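Local coordinates for protein sugar-phosphate aldolase (Thermotoga maritima, PDB 1PVT) that is probably an aldolase, a member of the class II aldolase/adducin family with an AraD-like alpha/beta fold built round one mixed sheet, at residues Pro128-Thr133 / Ile212-Ala217; Thr133-Glu138 / Ala188-Lys193; Gly50-Gly55 / Pro86-Glu91; Gly55-Leu60 / Leu81-Pro86. One frame throughout, in Å; residues are numbered along the deposited sequence.

Contact 1: Pro128-Thr133 / Ile212-Ala217; sequences PLNLLT and ILEKAA
Two helices of the AraD-like alpha/beta fold meet here in a largely buried contact: the amino-terminal turn of helix 129-134 lies against the middle of the long helix 203-224, and a glutamate side chain bridges them. The axes of the two short segments approach to 8.1 Å at 55°, and E214 spans the gap. E214 reaches the first turn of the shorter helix by a bend at its second torsion (chi2 -45°), with its CG packed 3.3 Å from CB of P128, the residue just before the helix. Proline suits that place, since its ring offers an apolar surface and it has no N-H to satisfy.

Beyond the bend the carboxylate sits in front of backbone N-H groups that have no earlier helical turn to bond to. E214 OE2 takes two bonds on its syn side: one from N130 ND2 at 2.9 Å, the other, longer, from N130 N at 3.3 Å. OE2 lies in the N130 amide plane, and the ND2 N-H points well at it (158°). E214 OE1 receives a weak bond from L131 N. The amino end of a helix would be expected to stabilise a negative charge in this position.

Beside this polar grip, L131 turns CD2 to within 3.9 Å of L213 CB, and the small A217 probably allows the close approach, its CB 4.0 Å from N130 CB; M147 of helix 144-147 touches both L131 and A217. One turn on, T133 OG1 donates to L129 O at 2.7 Å, approaching from above the carbonyl plane.

Contact 2: Thr133-Glu138 / Ala188-Lys193; sequences TLMNLE and AVLWDK
M135, a selenomethionine, lays its selenium and methyl over the end of the 188-193 segment, spanning L190, D192 and K193. Its CG lies beside the backbone N (chi1 -58°), and the chain runs straight on to a bend at chi3. The bend carries CE past the selenium to 3.7 Å from K193 N. The selenium itself rests 4.0 Å from D192 CA and 4.1 Å from L190 CD2. A long, flexible and unbranched chain suits this place, because it must follow both a leucine methyl and the backbone of a turning chain.

The contact joins the exit of helix 129-134 to the region of strand 188-191, in the mixed sheet of the alpha/beta fold, and to D192 and K193. The helix stops at L134; N136 N still bonds to T133 O at 2.9 Å, and a type I turn runs from L134 to L137, closed by a weak bond from L137 N to L134 O. L190 points toward the turn and also touches L144, whereas W191 points the other way, its ring meeting those of H125 and F167. F140 packs on both M135 and D192, adding an aromatic neighbour to the apolar part.

Toward solvent the chemistry changes. K193 has a positive phi of 82°, and its side chain, bent at chi2, swings back over the turn, so that NZ makes a weak hydrogen bond of 3.2 Å to N136 OD1.

Contact 3: Gly50-Gly55 / Pro86-Glu91; sequences GFDYDG and PGKHYE
Y53 and G87 form an antiparallel, hydrogen-bonded pair, and around this one bridge the contact is close. Y53 N bonds to G87 O at 2.7 Å; in return G87 N bonds to Y53 O, lying in its carbonyl plane. Glycine fits at 87 because with a phi of 97° and a psi of -149° a CB would be driven against the carbonyl O of P86.

The Y53 ring makes the rest of the tight side. With CG anti to N (chi1 178°), it leans forward over the residues that follow it, with CD2 3.4 Å from P86 CA. G55 N lies over one face, 3.3 Å above the ring centre, and the hydroxyl bonds to P56 O. Glycine suits position 55, where a CB would clash with Y53 OH. P86 completes the closure by setting CG 3.3 Å from G55 O.

At the other end the touch is slight: the D52 and K88 side chains cross at about a right angle, OD2 to CG 4.0 Å, while the charged atoms D52 OD2 and K88 NZ stay 6.8 Å apart and form no salt bridge. Charged side chains such as these suit an exposed margin.

Both segments turn corners here, at 50-51 and at 88. F51 and Y53 lean on L107 of helix 103-115, F51 also on M108, while beyond the corner strand 89-92 runs between strands 45-49 and 79-84 of the sheet.

Contact 4: Gly55-Leu60 / Leu81-Pro86; sequences GPEMYL and LLHVLP
V84 fills the hollow between two side chains of the facing strand: its CB packs 3.5 Å from M58 CG, and its CG2 meets L60 CD2 at 3.4 Å. M58 and V84 run side by side, while L60 crosses obliquely and settles on L82 CB. A branched valine gives a short, broad bump that the longer chains can flank. These residues share one face of an antiparallel pair of strands, 58-63 and 79-84, and H110 of helix 103-115 touches M58 and L60.

The opposite face carries flat groups. Y59 and H83, a non-hydrogen-bonded pair, make an offset stack with centroids 3.9 Å apart and planes 27° from parallel, though finer spacing is doubtful. Y59 swings CG beside its backbone N (chi1 -69°) while H83 has CG anti to its own (chi1 -174°). E57 OE2 lies at the edge of the H83 ring, in its plane, with L85 CD2 alongside.

Between the faces L60 N bonds to L82 O at 2.9 Å, and L82 N to L60 O. The chemistry is two-sided: apolar toward the helix, but with polar ends on the Y59/H83 face that bond outside the pair, E57 to R37 and Y59 OH to Y41 OH.

Contacts 1 and 2 share helix 129-134, the first using its amino end and the second its exit; they touch where L131 meets L190. Contact 1 is mostly buried and relies on one carboxylate, whereas contact 2 is only partly buried, apolar inside and weakly polar at its rim. About 31 to 35 Å away, centre to centre, contacts 3 and 4 lie at the other end of the sheet. They share G55 and P86 and pack together through Y53 and V84. Contact 4 has regular strand pairing and is partly buried, its strand residues buried and its G55-E57 and L85-P86 ends more open; contact 3, at the surface, keeps a single bridge and loosely placed charges.

Contact 1: Pro128-Thr133 / Ile212-Ala217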
loop_
_atom_site.group_PDB
_atom_site.type_symbol
_atom_site.label_atom_id
_atom_site.label_comp_id
_atom_site.label_asym_id
_atom_site.label_seq_id
_atom_site.Cartn_x
_atom_site.Cartn_y
_atom_site.Cartn_z
ATOM N N PRO A 128 -1.409 10.865 -1.322
ATOM C CA PRO A 128 -2.238 11.891 -0.703
ATOM C C PRO A 128 -1.666 13.269 -0.980
ATOM O O PRO A 128 -0.473 13.500 -0.789
ATOM C CB PRO A 128 -2.169 11.536 0.774
ATOM C CG PRO A 128 -1.980 10.069 0.757
ATOM C CD PRO A 128 -0.937 9.909 -0.314
ATOM N N LEU A 129 -2.532 14.172 -1.426
ATOM C CA LEU A 129 -2.169 15.547 -1.738
ATOM C C LEU A 129 -1.375 16.269 -0.643
ATOM O O LEU A 129 -0.310 16.825 -0.894
ATOM C CB LEU A 129 -3.445 16.327 -2.029
ATOM C CG LEU A 129 -3.423 17.810 -1.674
ATOM C CD1 LEU A 129 -2.492 18.529 -2.615
ATOM C CD2 LEU A 129 -4.821 18.388 -1.769
ATOM N N ASN A 130 -1.900 16.276 0.572
ATOM C CA ASN A 130 -1.229 16.960 1.660
ATOM C C ASN A 130 0.077 16.332 2.079
ATOM O O ASN A 130 1.045 17.034 2.343
ATOM C CB ASN A 130 -2.157 17.052 2.861
ATOM C CG ASN A 130 -3.225 18.103 2.680
ATOM O OD1 ASN A 130 -2.973 19.289 2.860
ATOM N ND2 ASN A 130 -4.421 17.678 2.303
ATOM N N LEU A 131 0.107 15.008 2.159
ATOM C CA LEU A 131 1.328 14.312 2.548
ATOM C C LEU A 131 2.345 14.551 1.447
ATOM O O LEU A 131 3.553 14.616 1.684
ATOM C CB LEU A 131 1.058 12.821 2.695
ATOM C CG LEU A 131 1.624 12.213 3.974
ATOM C CD1 LEU A 131 1.393 13.150 5.154
ATOM C CD2 LEU A 131 0.939 10.875 4.218
ATOM N N LEU A 132 1.829 14.689 0.236
ATOM C CA LEU A 132 2.657 14.948 -0.916
ATOM C C LEU A 132 3.217 16.338 -0.721
ATOM O O LEU A 132 4.421 16.526 -0.660
ATOM C CB LEU A 132 1.801 14.902 -2.169
ATOM C CG LEU A 132 2.341 14.113 -3.347
ATOM C CD1 LEU A 132 2.925 12.774 -2.883
ATOM C CD2 LEU A 132 1.195 13.913 -4.318
ATOM N N THR A 133 2.325 17.310 -0.610
ATOM C CA THR A 133 2.724 18.691 -0.413
ATOM C C THR A 133 3.785 18.789 0.661
ATOM O O THR A 133 4.831 19.395 0.465
ATOM C CB THR A 133 1.555 19.537 0.054
ATOM O OG1 THR A 133 0.485 19.419 -0.881
ATOM C CG2 THR A 133 1.968 20.984 0.167
ATOM N N ILE A 212 -5.992 8.961 8.170
ATOM C CA ILE A 212 -5.415 9.584 9.356
ATOM C C ILE A 212 -4.098 10.303 9.062
ATOM O O ILE A 212 -3.943 11.465 9.426
ATOM C CB ILE A 212 -5.257 8.537 10.495
ATOM C CG1 ILE A 212 -6.654 8.118 10.965
ATOM C CG2 ILE A 212 -4.479 9.116 11.664
ATOM C CD1 ILE A 212 -6.671 6.988 11.943
ATOM N N LEU A 213 -3.155 9.641 8.403
ATOM C CA LEU A 213 -1.907 10.313 8.080
ATOM C C LEU A 213 -2.202 11.593 7.317
ATOM O O LEU A 213 -1.643 12.651 7.606
ATOM C CB LEU A 213 -1.011 9.420 7.235
ATOM C CG LEU A 213 -0.196 8.403 8.030
ATOM C CD1 LEU A 213 0.855 7.788 7.115
ATOM C CD2 LEU A 213 0.485 9.085 9.222
ATOM N N GLU A 214 -3.091 11.493 6.338
ATOM C CA GLU A 214 -3.463 12.650 5.536
ATOM C C GLU A 214 -3.992 13.774 6.413
ATOM O O GLU A 214 -3.558 14.922 6.313
ATOM C CB GLU A 214 -4.556 12.276 4.542
ATOM C CG GLU A 214 -4.224 12.541 3.086
ATOM C CD GLU A 214 -3.586 13.889 2.852
ATOM O OE1 GLU A 214 -2.410 14.064 3.238
ATOM O OE2 GLU A 214 -4.259 14.771 2.279
ATOM N N LYS A 215 -4.946 13.431 7.269
ATOM C CA LYS A 215 -5.554 14.415 8.140
ATOM C C LYS A 215 -4.490 15.135 8.930
ATOM O O LYS A 215 -4.492 16.359 8.994
ATOM C CB LYS A 215 -6.557 13.749 9.075
ATOM C CG LYS A 215 -7.624 14.699 9.541
ATOM C CD LYS A 215 -8.898 13.961 9.917
ATOM C CE LYS A 215 -10.064 14.922 10.224
ATOM N NZ LYS A 215 -11.391 14.213 10.336
ATOM N N ALA A 216 -3.562 14.385 9.511
ATOM C CA ALA A 216 -2.499 14.996 10.295
ATOM C C ALA A 216 -1.663 15.906 9.432
ATOM O O ALA A 216 -1.284 16.988 9.850
ATOM C CB ALA A 216 -1.628 13.944 10.902
ATOM N N ALA A 217 -1.370 15.462 8.220
ATOM C CA ALA A 217 -0.569 16.272 7.324
ATOM C C ALA A 217 -1.330 17.539 7.042
ATOM O O ALA A 217 -0.784 18.637 7.106
ATOM C CB ALA A 217 -0.320 15.533 6.039
#

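Contact 2: Thr133-Glu138 / Ala188-Lys193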
loop_
_atom_site.group_PDB
_atom_site.type_symbol
_atom_site.label_atom_id
_atom_site.label_comp_id
_atom_site.label_asym_id
_atom_site.label_seq_id
_atom_site.Cartn_x
_atom_site.Cartn_y
_atom_site.Cartn_z
ATOM N N THR A 133 2.325 17.310 -0.610
ATOM C CA THR A 133 2.724 18.691 -0.413
ATOM C C THR A 133 3.785 18.789 0.661
ATOM O O THR A 133 4.831 19.395 0.465
ATOM C CB THR A 133 1.555 19.537 0.054
ATOM O OG1 THR A 133 0.485 19.419 -0.881
ATOM C CG2 THR A 133 1.968 20.984 0.167
ATOM N N LEU A 134 3.493 18.186 1.804
ATOM C CA LEU A 134 4.390 18.197 2.952
ATOM C C LEU A 134 5.791 17.669 2.663
ATOM O O LEU A 134 6.772 18.214 3.161
ATOM C CB LEU A 134 3.740 17.413 4.102
ATOM C CG LEU A 134 4.505 17.042 5.378
ATOM C CD1 LEU A 134 5.224 15.719 5.186
ATOM C CD2 LEU A 134 5.460 18.154 5.762
HETATM N N MSE A 135 5.890 16.620 1.858
HETATM C CA MSE A 135 7.192 16.051 1.530
HETATM C C MSE A 135 7.929 16.846 0.458
HETATM O O MSE A 135 8.955 16.413 -0.064
HETATM C CB MSE A 135 7.028 14.611 1.068
HETATM C CG MSE A 135 6.354 13.731 2.087
HETATM SE SE MSE A 135 6.439 11.894 1.539
HETATM C CE MSE A 135 5.302 12.022 -0.041
ATOM N N ASN A 136 7.400 18.015 0.133
ATOM C CA ASN A 136 8.016 18.854 -0.875
ATOM C C ASN A 136 8.743 20.017 -0.210
ATOM O O ASN A 136 9.269 20.905 -0.885
ATOM C CB ASN A 136 6.950 19.373 -1.834
ATOM C CG ASN A 136 7.347 19.204 -3.273
ATOM O OD1 ASN A 136 8.305 19.818 -3.738
ATOM N ND2 ASN A 136 6.622 18.355 -3.990
ATOM N N LEU A 137 8.760 19.998 1.123
ATOM C CA LEU A 137 9.420 21.028 1.924
ATOM C C LEU A 137 10.810 20.560 2.363
ATOM O O LEU A 137 10.972 19.430 2.841
ATOM C CB LEU A 137 8.603 21.344 3.182
ATOM C CG LEU A 137 7.156 21.815 3.075
ATOM C CD1 LEU A 137 6.643 22.163 4.469
ATOM C CD2 LEU A 137 7.070 23.018 2.164
ATOM N N GLU A 138 11.805 21.431 2.214
ATOM C CA GLU A 138 13.169 21.098 2.610
ATOM C C GLU A 138 13.195 20.527 4.031
ATOM O O GLU A 138 13.602 19.380 4.241
ATOM C CB GLU A 138 14.055 22.346 2.524
ATOM C CG GLU A 138 14.354 22.811 1.099
ATOM C CD GLU A 138 15.302 21.874 0.351
ATOM O OE1 GLU A 138 16.439 21.657 0.827
ATOM O OE2 GLU A 138 14.917 21.358 -0.719
ATOM N N ALA A 188 3.262 1.910 8.584
ATOM C CA ALA A 188 3.249 2.838 7.460
ATOM C C ALA A 188 4.642 3.330 7.078
ATOM O O ALA A 188 5.468 3.631 7.941
ATOM C CB ALA A 188 2.350 4.028 7.778
ATOM N N VAL A 189 4.891 3.412 5.777
ATOM C CA VAL A 189 6.166 3.892 5.268
ATOM C C VAL A 189 5.907 4.957 4.227
ATOM O O VAL A 189 5.086 4.761 3.335
ATOM C CB VAL A 189 6.980 2.758 4.622
ATOM C CG1 VAL A 189 7.894 3.315 3.525
ATOM C CG2 VAL A 189 7.813 2.064 5.687
ATOM N N LEU A 190 6.607 6.081 4.342
ATOM C CA LEU A 190 6.453 7.176 3.393
ATOM C C LEU A 190 7.555 7.106 2.369
ATOM O O LEU A 190 8.714 7.297 2.722
ATOM C CB LEU A 190 6.556 8.524 4.098
ATOM C CG LEU A 190 5.387 9.002 4.938
ATOM C CD1 LEU A 190 5.897 10.052 5.883
ATOM C CD2 LEU A 190 4.272 9.543 4.055
ATOM N N TRP A 191 7.215 6.814 1.113
ATOM C CA TRP A 191 8.235 6.782 0.066
ATOM C C TRP A 191 8.444 8.235 -0.265
ATOM O O TRP A 191 7.663 8.830 -1.003
ATOM C CB TRP A 191 7.765 6.056 -1.193
ATOM C CG TRP A 191 7.551 4.591 -1.020
ATOM C CD1 TRP A 191 7.880 3.828 0.069
ATOM C CD2 TRP A 191 6.945 3.704 -1.966
ATOM N NE1 TRP A 191 7.512 2.520 -0.145
ATOM C CE2 TRP A 191 6.937 2.417 -1.386
ATOM C CE3 TRP A 191 6.406 3.873 -3.243
ATOM C CZ2 TRP A 191 6.411 1.308 -2.045
ATOM C CZ3 TRP A 191 5.884 2.769 -3.894
ATOM C CH2 TRP A 191 5.890 1.503 -3.294
ATOM N N ASP A 192 9.493 8.809 0.304
ATOM C CA ASP A 192 9.796 10.207 0.093
ATOM C C ASP A 192 9.601 10.622 -1.357
ATOM O O ASP A 192 10.230 10.069 -2.262
ATOM C CB ASP A 192 11.226 10.508 0.541
ATOM C CG ASP A 192 11.553 11.983 0.467
ATOM O OD1 ASP A 192 11.711 12.486 -0.667
ATOM O OD2 ASP A 192 11.637 12.635 1.537
ATOM N N LYS A 193 8.701 11.584 -1.556
ATOM C CA LYS A 193 8.391 12.132 -2.869
ATOM C C LYS A 193 7.402 11.281 -3.676
ATOM O O LYS A 193 6.927 11.709 -4.729
ATOM C CB LYS A 193 9.686 12.309 -3.666
ATOM C CG LYS A 193 9.690 13.491 -4.607
ATOM C CD LYS A 193 9.839 14.795 -3.845
ATOM C CE LYS A 193 9.900 15.977 -4.804
ATOM N NZ LYS A 193 10.223 17.260 -4.109
#

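Contact 3: Gly50-Gly55 / Pro86-Glu91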
loop_
_atom_site.group_PDB
_atom_site.type_symbol
_atom_site.label_atom_id
_atom_site.label_comp_id
_atom_site.label_asym_id
_atom_site.label_seq_id
_atom_site.Cartn_x
_atom_site.Cartn_y
_atom_site.Cartn_z
ATOM N N GLY A 50 9.904 -12.111 -13.814
ATOM C CA GLY A 50 10.830 -11.175 -14.427
ATOM C C GLY A 50 12.090 -11.181 -13.583
ATOM O O GLY A 50 13.087 -10.533 -13.897
ATOM N N PHE A 51 12.016 -11.935 -12.491
ATOM C CA PHE A 51 13.112 -12.090 -11.542
ATOM C C PHE A 51 12.904 -13.406 -10.794
ATOM O O PHE A 51 11.842 -14.022 -10.913
ATOM C CB PHE A 51 13.128 -10.914 -10.559
ATOM C CG PHE A 51 11.862 -10.767 -9.739
ATOM C CD1 PHE A 51 11.714 -11.445 -8.528
ATOM C CD2 PHE A 51 10.831 -9.930 -10.169
ATOM C CE1 PHE A 51 10.559 -11.287 -7.755
ATOM C CE2 PHE A 51 9.678 -9.768 -9.407
ATOM C CZ PHE A 51 9.540 -10.446 -8.198
ATOM N N ASP A 52 13.898 -13.848 -10.027
ATOM C CA ASP A 52 13.742 -15.110 -9.313
ATOM C C ASP A 52 13.189 -15.008 -7.904
ATOM O O ASP A 52 13.882 -14.591 -6.968
ATOM C CB ASP A 52 15.050 -15.888 -9.248
ATOM C CG ASP A 52 14.869 -17.246 -8.591
ATOM O OD1 ASP A 52 14.571 -17.297 -7.371
ATOM O OD2 ASP A 52 15.004 -18.260 -9.307
ATOM N N TYR A 53 11.939 -15.430 -7.760
ATOM C CA TYR A 53 11.270 -15.405 -6.478
ATOM C C TYR A 53 11.666 -16.624 -5.657
ATOM O O TYR A 53 11.538 -17.760 -6.110
ATOM C CB TYR A 53 9.763 -15.385 -6.679
ATOM C CG TYR A 53 9.017 -15.418 -5.386
ATOM C CD1 TYR A 53 9.147 -14.381 -4.469
ATOM C CD2 TYR A 53 8.207 -16.499 -5.057
ATOM C CE1 TYR A 53 8.488 -14.416 -3.247
ATOM C CE2 TYR A 53 7.540 -16.553 -3.837
ATOM C CZ TYR A 53 7.681 -15.505 -2.933
ATOM O OH TYR A 53 7.015 -15.536 -1.718
ATOM N N ASP A 54 12.144 -16.370 -4.443
ATOM C CA ASP A 54 12.574 -17.430 -3.543
ATOM C C ASP A 54 11.885 -17.342 -2.181
ATOM O O ASP A 54 12.395 -17.846 -1.181
ATOM C CB ASP A 54 14.096 -17.369 -3.365
ATOM C CG ASP A 54 14.604 -18.332 -2.294
ATOM O OD1 ASP A 54 14.311 -19.546 -2.393
ATOM O OD2 ASP A 54 15.294 -17.872 -1.353
ATOM N N GLY A 55 10.727 -16.696 -2.136
ATOM C CA GLY A 55 10.008 -16.584 -0.880
ATOM C C GLY A 55 8.960 -17.679 -0.795
ATOM O O GLY A 55 8.769 -18.412 -1.769
ATOM N N PRO A 86 7.411 -20.020 -5.767
ATOM C CA PRO A 86 8.841 -19.758 -5.888
ATOM C C PRO A 86 9.250 -20.000 -7.330
ATOM O O PRO A 86 8.468 -20.501 -8.147
ATOM C CB PRO A 86 9.455 -20.777 -4.936
ATOM C CG PRO A 86 8.415 -20.887 -3.854
ATOM C CD PRO A 86 7.125 -20.927 -4.639
ATOM N N GLY A 87 10.480 -19.650 -7.647
ATOM C CA GLY A 87 10.926 -19.861 -9.000
ATOM C C GLY A 87 10.754 -18.571 -9.740
ATOM O O GLY A 87 10.837 -17.497 -9.148
ATOM N N LYS A 88 10.492 -18.672 -11.034
ATOM C CA LYS A 88 10.343 -17.490 -11.863
ATOM C C LYS A 88 8.922 -17.357 -12.383
ATOM O O LYS A 88 8.618 -16.468 -13.187
ATOM C CB LYS A 88 11.334 -17.568 -13.028
ATOM C CG LYS A 88 12.795 -17.674 -12.578
ATOM C CD LYS A 88 13.709 -18.147 -13.701
ATOM C CE LYS A 88 13.608 -17.238 -14.926
ATOM N NZ LYS A 88 14.439 -17.741 -16.064
ATOM N N HIS A 89 8.040 -18.229 -11.909
ATOM C CA HIS A 89 6.672 -18.182 -12.376
ATOM C C HIS A 89 5.601 -18.040 -11.325
ATOM O O HIS A 89 5.692 -18.570 -10.208
ATOM C CB HIS A 89 6.388 -19.396 -13.255
ATOM C CG HIS A 89 7.155 -19.385 -14.539
ATOM N ND1 HIS A 89 7.000 -18.395 -15.487
ATOM C CD2 HIS A 89 8.112 -20.217 -15.017
ATOM C CE1 HIS A 89 7.828 -18.616 -16.493
ATOM N NE2 HIS A 89 8.515 -19.715 -16.233
ATOM N N TYR A 90 4.588 -17.278 -11.717
ATOM C CA TYR A 90 3.424 -17.020 -10.895
ATOM C C TYR A 90 2.274 -17.178 -11.871
ATOM O O TYR A 90 2.441 -16.934 -13.075
ATOM C CB TYR A 90 3.458 -15.597 -10.334
ATOM C CG TYR A 90 3.136 -14.504 -11.337
ATOM C CD1 TYR A 90 1.811 -14.154 -11.623
ATOM C CD2 TYR A 90 4.155 -13.782 -11.958
ATOM C CE1 TYR A 90 1.507 -13.105 -12.493
ATOM C CE2 TYR A 90 3.864 -12.727 -12.830
ATOM C CZ TYR A 90 2.538 -12.392 -13.091
ATOM O OH TYR A 90 2.255 -11.329 -13.927
ATOM N N GLU A 91 1.117 -17.582 -11.363
ATOM C CA GLU A 91 -0.040 -17.784 -12.224
ATOM C C GLU A 91 -1.226 -16.874 -11.894
ATOM O O GLU A 91 -1.466 -16.539 -10.733
ATOM C CB GLU A 91 -0.446 -19.260 -12.170
ATOM C CG GLU A 91 -0.445 -19.854 -10.758
ATOM C CD GLU A 91 -0.609 -21.376 -10.745
ATOM O OE1 GLU A 91 -0.874 -21.942 -9.654
ATOM O OE2 GLU A 91 -0.466 -22.003 -11.824
#

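Contact 4: Gly55-Leu60 / Leu81-Pro86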
loop_
_atom_site.group_PDB
_atom_site.type_symbol
_atom_site.label_atom_id
_atom_site.label_comp_id
_atom_site.label_asym_id
_atom_site.label_seq_id
_atom_site.Cartn_x
_atom_site.Cartn_y
_atom_site.Cartn_z
ATOM N N GLY A 55 10.727 -16.696 -2.136
ATOM C CA GLY A 55 10.008 -16.584 -0.880
ATOM C C GLY A 55 8.960 -17.679 -0.795
ATOM O O GLY A 55 8.769 -18.412 -1.769
ATOM N N PRO A 56 8.263 -17.824 0.347
ATOM C CA PRO A 56 7.233 -18.863 0.498
ATOM C C PRO A 56 6.136 -18.794 -0.567
ATOM O O PRO A 56 6.119 -17.901 -1.414
ATOM C CB PRO A 56 6.683 -18.606 1.900
ATOM C CG PRO A 56 7.878 -18.058 2.632
ATOM C CD PRO A 56 8.469 -17.099 1.617
ATOM N N GLU A 57 5.223 -19.752 -0.518
ATOM C CA GLU A 57 4.116 -19.794 -1.461
ATOM C C GLU A 57 2.971 -18.983 -0.871
ATOM O O GLU A 57 2.798 -18.964 0.351
ATOM C CB GLU A 57 3.663 -21.235 -1.660
ATOM C CG GLU A 57 2.305 -21.361 -2.312
ATOM C CD GLU A 57 1.631 -22.676 -1.978
ATOM O OE1 GLU A 57 1.539 -23.007 -0.774
ATOM O OE2 GLU A 57 1.190 -23.376 -2.914
HETATM N N MSE A 58 2.198 -18.314 -1.728
HETATM C CA MSE A 58 1.057 -17.513 -1.271
HETATM C C MSE A 58 0.095 -17.149 -2.390
HETATM O O MSE A 58 0.380 -17.339 -3.566
HETATM C CB MSE A 58 1.529 -16.211 -0.611
HETATM C CG MSE A 58 2.229 -15.255 -1.573
HETATM SE SE MSE A 58 2.404 -13.407 -0.962
HETATM C CE MSE A 58 4.121 -13.491 -0.069
ATOM N N TYR A 59 -1.058 -16.627 -1.991
ATOM C CA TYR A 59 -2.080 -16.173 -2.923
ATOM C C TYR A 59 -2.339 -14.724 -2.566
ATOM O O TYR A 59 -2.667 -14.413 -1.423
ATOM C CB TYR A 59 -3.384 -16.936 -2.736
ATOM C CG TYR A 59 -3.352 -18.377 -3.146
ATOM C CD1 TYR A 59 -3.597 -18.760 -4.462
ATOM C CD2 TYR A 59 -3.137 -19.371 -2.200
ATOM C CE1 TYR A 59 -3.643 -20.105 -4.818
ATOM C CE2 TYR A 59 -3.175 -20.710 -2.543
ATOM C CZ TYR A 59 -3.433 -21.078 -3.844
ATOM O OH TYR A 59 -3.504 -22.421 -4.137
ATOM N N LEU A 60 -2.182 -13.826 -3.524
ATOM C CA LEU A 60 -2.445 -12.438 -3.218
ATOM C C LEU A 60 -3.229 -11.724 -4.314
ATOM O O LEU A 60 -3.056 -11.975 -5.520
ATOM C CB LEU A 60 -1.142 -11.678 -2.914
ATOM C CG LEU A 60 -0.458 -10.924 -4.059
ATOM C CD1 LEU A 60 0.402 -9.788 -3.512
ATOM C CD2 LEU A 60 0.364 -11.893 -4.887
ATOM N N LEU A 81 -5.997 -11.926 -8.860
ATOM C CA LEU A 81 -5.845 -12.945 -7.836
ATOM C C LEU A 81 -4.659 -13.723 -8.360
ATOM O O LEU A 81 -4.662 -14.179 -9.500
ATOM C CB LEU A 81 -7.046 -13.877 -7.759
ATOM C CG LEU A 81 -6.689 -15.123 -6.942
ATOM C CD1 LEU A 81 -6.301 -14.739 -5.524
ATOM C CD2 LEU A 81 -7.866 -16.063 -6.922
ATOM N N LEU A 82 -3.640 -13.874 -7.536
ATOM C CA LEU A 82 -2.462 -14.567 -7.997
ATOM C C LEU A 82 -1.972 -15.620 -7.041
ATOM O O LEU A 82 -2.181 -15.532 -5.830
ATOM C CB LEU A 82 -1.342 -13.565 -8.213
ATOM C CG LEU A 82 -1.698 -12.353 -9.059
ATOM C CD1 LEU A 82 -0.540 -11.378 -8.988
ATOM C CD2 LEU A 82 -2.001 -12.774 -10.502
ATOM N N HIS A 83 -1.315 -16.624 -7.599
ATOM C CA HIS A 83 -0.731 -17.668 -6.787
ATOM C C HIS A 83 0.769 -17.459 -6.968
ATOM O O HIS A 83 1.298 -17.545 -8.089
ATOM C CB HIS A 83 -1.162 -19.054 -7.268
ATOM C CG HIS A 83 -0.699 -20.167 -6.379
ATOM N ND1 HIS A 83 -0.800 -20.113 -5.004
ATOM C CD2 HIS A 83 -0.129 -21.362 -6.666
ATOM C CE1 HIS A 83 -0.312 -21.224 -4.483
ATOM N NE2 HIS A 83 0.102 -21.999 -5.470
ATOM N N VAL A 84 1.438 -17.141 -5.862
ATOM C CA VAL A 84 2.868 -16.887 -5.875
ATOM C C VAL A 84 3.662 -18.142 -5.533
ATOM O O VAL A 84 3.685 -18.614 -4.386
ATOM C CB VAL A 84 3.223 -15.740 -4.904
ATOM C CG1 VAL A 84 4.717 -15.508 -4.881
ATOM C CG2 VAL A 84 2.520 -14.466 -5.346
ATOM N N LEU A 85 4.298 -18.681 -6.570
ATOM C CA LEU A 85 5.106 -19.879 -6.453
ATOM C C LEU A 85 6.550 -19.544 -6.671
ATOM O O LEU A 85 6.905 -18.863 -7.642
ATOM C CB LEU A 85 4.685 -20.916 -7.488
ATOM C CG LEU A 85 3.333 -21.547 -7.176
ATOM C CD1 LEU A 85 2.920 -22.418 -8.338
ATOM C CD2 LEU A 85 3.415 -22.335 -5.864
ATOM N N PRO A 86 7.411 -20.020 -5.767
ATOM C CA PRO A 86 8.841 -19.758 -5.888
ATOM C C PRO A 86 9.250 -20.000 -7.330
ATOM O O PRO A 86 8.468 -20.501 -8.147
ATOM C CB PRO A 86 9.455 -20.777 -4.936
ATOM C CG PRO A 86 8.415 -20.887 -3.854
ATOM C CD PRO A 86 7.125 -20.927 -4.639
#